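PDB 3WQC: D-threo-3-hydroxyaspartate dehydratase from Delftia, which uses pyridoxal 5'-phosphate and a divalent metal ion to deaminate D-threo-3-hydroxyaspartate, giving oxaloacetate and ammonium. Local coordinates for residues B[365-373]-B[382-390]. Residues are numbered along the deposited sequence; the frame is centred on the assembly and turned at random. Where two conformers were deposited one is given.
Sequences TGAQFPAYQ and QTWERLHGW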
loop_
_atom_site.group_PDB
_atom_site.type_symbol
_atom_site.label_atom_id
_atom_site.label_comp_id
_atom_site.label_asym_id
_atom_site.label_seq_id
_atom_site.Cartn_x
_atom_site.Cartn_y
_atom_site.Cartn_z
ATOM N N THR B 365 4.118 2.293 4.842
ATOM C CA THR B 365 4.158 3.616 4.130
ATOM C C THR B 365 5.287 3.614 3.139
ATOM O O THR B 365 5.062 4.068 1.979
ATOM C CB THR B 365 4.356 4.749 5.163
ATOM O OG1 THR B 365 3.222 4.747 6.062
ATOM C CG2 THR B 365 4.586 6.103 4.476
ATOM N N GLY B 366 6.470 3.077 3.469
ATOM C CA GLY B 366 7.596 3.182 2.529
ATOM C C GLY B 366 7.268 2.477 1.200
ATOM O O GLY B 366 7.682 2.926 0.111
ATOM N N ALA B 367 6.514 1.367 1.267
ATOM C CA ALA B 367 6.267 0.558 0.079
ATOM C C ALA B 367 5.379 1.306 -0.953
ATOM O O ALA B 367 5.254 0.898 -2.113
ATOM C CB ALA B 367 5.571 -0.752 0.478
ATOM N N GLN B 368 4.708 2.373 -0.504
ATOM C CA GLN B 368 3.878 3.173 -1.424
ATOM C C GLN B 368 4.694 4.079 -2.343
ATOM O O GLN B 368 4.132 4.657 -3.297
ATOM C CB GLN B 368 2.904 4.014 -0.605
ATOM C CG GLN B 368 1.960 3.163 0.262
ATOM C CD GLN B 368 1.141 2.162 -0.576
ATOM O OE1 GLN B 368 1.523 0.949 -0.723
ATOM N NE2 GLN B 368 0.025 2.648 -1.156
ATOM N N PHE B 369 5.992 4.191 -2.106
ATOM C CA PHE B 369 6.825 5.138 -2.882
ATOM C C PHE B 369 7.877 4.425 -3.718
ATOM O O PHE B 369 8.565 3.539 -3.214
ATOM C CB PHE B 369 7.542 6.108 -1.943
ATOM C CG PHE B 369 6.574 7.006 -1.240
ATOM C CD1 PHE B 369 5.919 6.596 -0.067
ATOM C CD2 PHE B 369 6.294 8.286 -1.757
ATOM C CE1 PHE B 369 4.963 7.425 0.565
ATOM C CE2 PHE B 369 5.338 9.118 -1.151
ATOM C CZ PHE B 369 4.675 8.700 0.030
ATOM N N PRO B 370 8.107 4.916 -4.955
ATOM C CA PRO B 370 9.211 4.394 -5.758
ATOM C C PRO B 370 10.560 4.733 -5.109
ATOM O O PRO B 370 11.534 4.034 -5.407
ATOM C CB PRO B 370 9.085 5.138 -7.097
ATOM C CG PRO B 370 7.602 5.502 -7.182
ATOM C CD PRO B 370 7.158 5.771 -5.760
ATOM N N ALA B 371 10.656 5.776 -4.298
ATOM C CA ALA B 371 11.953 6.221 -3.810
ATOM C C ALA B 371 11.684 7.057 -2.585
ATOM O O ALA B 371 10.589 7.670 -2.436
ATOM C CB ALA B 371 12.751 7.093 -4.837
ATOM N N TYR B 372 12.713 7.187 -1.757
ATOM C CA TYR B 372 12.708 8.119 -0.630
ATOM C C TYR B 372 13.467 9.389 -1.063
ATOM O O TYR B 372 14.273 9.378 -1.972
ATOM C CB TYR B 372 13.511 7.534 0.552
ATOM C CG TYR B 372 12.897 6.274 1.092
ATOM C CD1 TYR B 372 11.815 6.317 1.991
ATOM C CD2 TYR B 372 13.399 5.015 0.739
ATOM C CE1 TYR B 372 11.223 5.161 2.539
ATOM C CE2 TYR B 372 12.851 3.828 1.266
ATOM C CZ TYR B 372 11.787 3.909 2.126
ATOM O OH TYR B 372 11.235 2.778 2.705
ATOM N N GLN B 373 13.172 10.467 -0.335
ATOM C CA GLN B 373 13.987 11.700 -0.467
ATOM C C GLN B 373 14.825 11.776 0.819
ATOM O O GLN B 373 14.213 11.992 1.923
ATOM C CB GLN B 373 12.993 12.896 -0.608
ATOM C CG GLN B 373 12.284 12.780 -1.993
ATOM C CD GLN B 373 13.345 12.913 -3.111
ATOM O OE1 GLN B 373 14.353 13.611 -2.963
ATOM N NE2 GLN B 373 13.133 12.271 -4.188
ATOM N N GLN B 382 18.198 13.935 -1.558
ATOM C CA GLN B 382 18.687 13.105 -2.655
ATOM C C GLN B 382 17.715 11.994 -2.857
ATOM O O GLN B 382 17.178 11.494 -1.860
ATOM C CB GLN B 382 20.024 12.506 -2.247
ATOM C CG GLN B 382 20.794 11.864 -3.346
ATOM C CD GLN B 382 22.198 11.479 -2.836
ATOM O OE1 GLN B 382 22.294 10.676 -1.899
ATOM N NE2 GLN B 382 23.262 12.101 -3.371
ATOM N N THR B 383 17.516 11.512 -4.082
ATOM C CA THR B 383 16.500 10.487 -4.304
ATOM C C THR B 383 17.167 9.123 -4.064
ATOM O O THR B 383 18.210 8.806 -4.692
ATOM C CB THR B 383 16.080 10.552 -5.798
ATOM O OG1 THR B 383 15.444 11.813 -6.041
ATOM C CG2 THR B 383 15.032 9.390 -6.134
ATOM N N TRP B 384 16.572 8.310 -3.172
ATOM C CA TRP B 384 17.059 6.962 -2.859
ATOM C C TRP B 384 16.014 5.977 -3.279
ATOM O O TRP B 384 14.962 5.840 -2.622
ATOM C CB TRP B 384 17.317 6.822 -1.381
ATOM C CG TRP B 384 18.581 7.508 -0.909
ATOM C CD1 TRP B 384 19.437 8.367 -1.635
ATOM C CD2 TRP B 384 19.184 7.346 0.406
ATOM N NE1 TRP B 384 20.531 8.738 -0.881
ATOM C CE2 TRP B 384 20.426 8.149 0.395
ATOM C CE3 TRP B 384 18.829 6.599 1.578
ATOM C CZ2 TRP B 384 21.295 8.176 1.489
ATOM C CZ3 TRP B 384 19.697 6.671 2.705
ATOM C CH2 TRP B 384 20.907 7.473 2.641
ATOM N N GLU B 385 16.241 5.296 -4.413
ATOM C CA GLU B 385 15.243 4.349 -4.947
ATOM C C GLU B 385 15.017 3.190 -3.967
ATOM O O GLU B 385 15.934 2.820 -3.195
ATOM C CB GLU B 385 15.749 3.809 -6.282
ATOM C CG GLU B 385 15.693 4.897 -7.384
ATOM C CD GLU B 385 15.997 4.314 -8.738
ATOM O OE1 GLU B 385 16.145 3.066 -8.860
ATOM O OE2 GLU B 385 16.091 5.120 -9.700
ATOM N N ARG B 386 13.843 2.608 -4.046
ATOM C CA ARG B 386 13.593 1.367 -3.299
ATOM C C ARG B 386 12.826 0.432 -4.191
ATOM O O ARG B 386 12.245 0.828 -5.230
ATOM C CB ARG B 386 12.856 1.634 -1.975
ATOM C CG ARG B 386 11.507 2.293 -2.168
ATOM C CD ARG B 386 10.648 2.034 -0.893
ATOM N NE ARG B 386 10.179 0.647 -0.942
ATOM C CZ ARG B 386 9.786 -0.042 0.153
ATOM N NH1 ARG B 386 9.213 -1.254 0.034
ATOM N NH2 ARG B 386 10.016 0.425 1.408
ATOM N N LEU B 387 12.744 -0.848 -3.791
ATOM C CA LEU B 387 12.142 -1.894 -4.656
ATOM C C LEU B 387 10.619 -1.983 -4.415
ATOM O O LEU B 387 10.139 -1.874 -3.269
ATOM C CB LEU B 387 12.760 -3.209 -4.187
ATOM C CG LEU B 387 12.507 -4.397 -5.066
ATOM C CD1 LEU B 387 13.164 -4.036 -6.410
ATOM C CD2 LEU B 387 13.380 -5.498 -4.375
ATOM N N HIS B 388 9.914 -2.210 -5.522
ATOM C CA HIS B 388 8.464 -2.474 -5.504
ATOM C C HIS B 388 8.204 -3.800 -6.193
ATOM O O HIS B 388 8.751 -4.084 -7.250
ATOM C CB HIS B 388 7.788 -1.312 -6.322
ATOM C CG HIS B 388 6.315 -1.361 -6.303
ATOM N ND1 HIS B 388 5.573 -1.254 -7.464
ATOM C CD2 HIS B 388 5.425 -1.419 -5.238
ATOM C CE1 HIS B 388 4.222 -1.205 -7.100
ATOM N NE2 HIS B 388 4.144 -1.302 -5.725
ATOM N N GLY B 389 7.311 -4.601 -5.583
ATOM C CA GLY B 389 6.870 -5.831 -6.231
ATOM C C GLY B 389 7.738 -7.054 -5.939
ATOM O O GLY B 389 8.376 -7.077 -4.862
ATOM N N TRP B 390 7.697 -8.053 -6.832
ATOM C CA TRP B 390 8.297 -9.360 -6.586
ATOM C C TRP B 390 9.133 -9.777 -7.762
ATOM O O TRP B 390 9.122 -9.083 -8.797
ATOM C CB TRP B 390 7.196 -10.415 -6.320
ATOM C CG TRP B 390 6.442 -10.139 -5.052
ATOM C CD1 TRP B 390 6.717 -10.669 -3.818
ATOM C CD2 TRP B 390 5.316 -9.189 -4.866
ATOM N NE1 TRP B 390 5.853 -10.133 -2.863
ATOM C CE2 TRP B 390 4.977 -9.222 -3.475
ATOM C CE3 TRP B 390 4.595 -8.348 -5.749
ATOM C CZ2 TRP B 390 3.986 -8.381 -2.913
ATOM C CZ3 TRP B 390 3.598 -7.515 -5.158
ATOM C CH2 TRP B 390 3.304 -7.539 -3.773
ATOM O OXT TRP B 390 9.761 -10.858 -7.658
HETATM O O HOH W 1 3.258 -1.041 -2.843
HETATM O O HOH W 2 7.486 -0.614 -2.807
HETATM O O HOH W 3 8.809 1.011 -3.977
HETATM O O HOH W 4 15.900 14.515 -5.105
#
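An antiparallel beta hairpin, strands 371-375 and 381-385, pairs Tyr-372 with Trp-384 through two reciprocal backbone hydrogen bonds, Tyr-372 N to Trp-384 O and Trp-384 N to Tyr-372 O, both 2.8 Å. Past the strand end, Arg-386 N still donates a hydrogen bond to Pro-370 O at 3.0 Å. On the face carrying Ala-371, Gln-373 and Thr-383, the methyls Ala-371 CB and Thr-383 CG2 meet tightly at 3.5 Å. Gln-373, bent at chi2 (-63°), lies alongside Thr-383 and donates NE2 to its OG1 (3.0 Å); a water joins OE1 to that hydroxyl. Buried Arg-386 turns at chi3 (-76°), laying one guanidinium face over the turn at Gly-366 and Ala-367, with Ala-367 CA 3.5 Å from Arg-386 NH1. Arg-386 NH2 donates a hydrogen bond to Tyr-372 OH, 3.0 Å away and in the guanidinium plane, while Arg-386 CD lies 3.6 Å from Tyr-372 CE2. A leucine in place of Arg-386 would probably leave the Tyr-372 hydroxyl without this donor and the turn without its flat cover. Farther along the tail, His-388 stacks on His-388 of the second subunit. Tyr-372 also meets Phe-250 edge-to-face and touches Ala-23 and Ile-25 of strand 22-26, the parallel neighbour of strand 371-375.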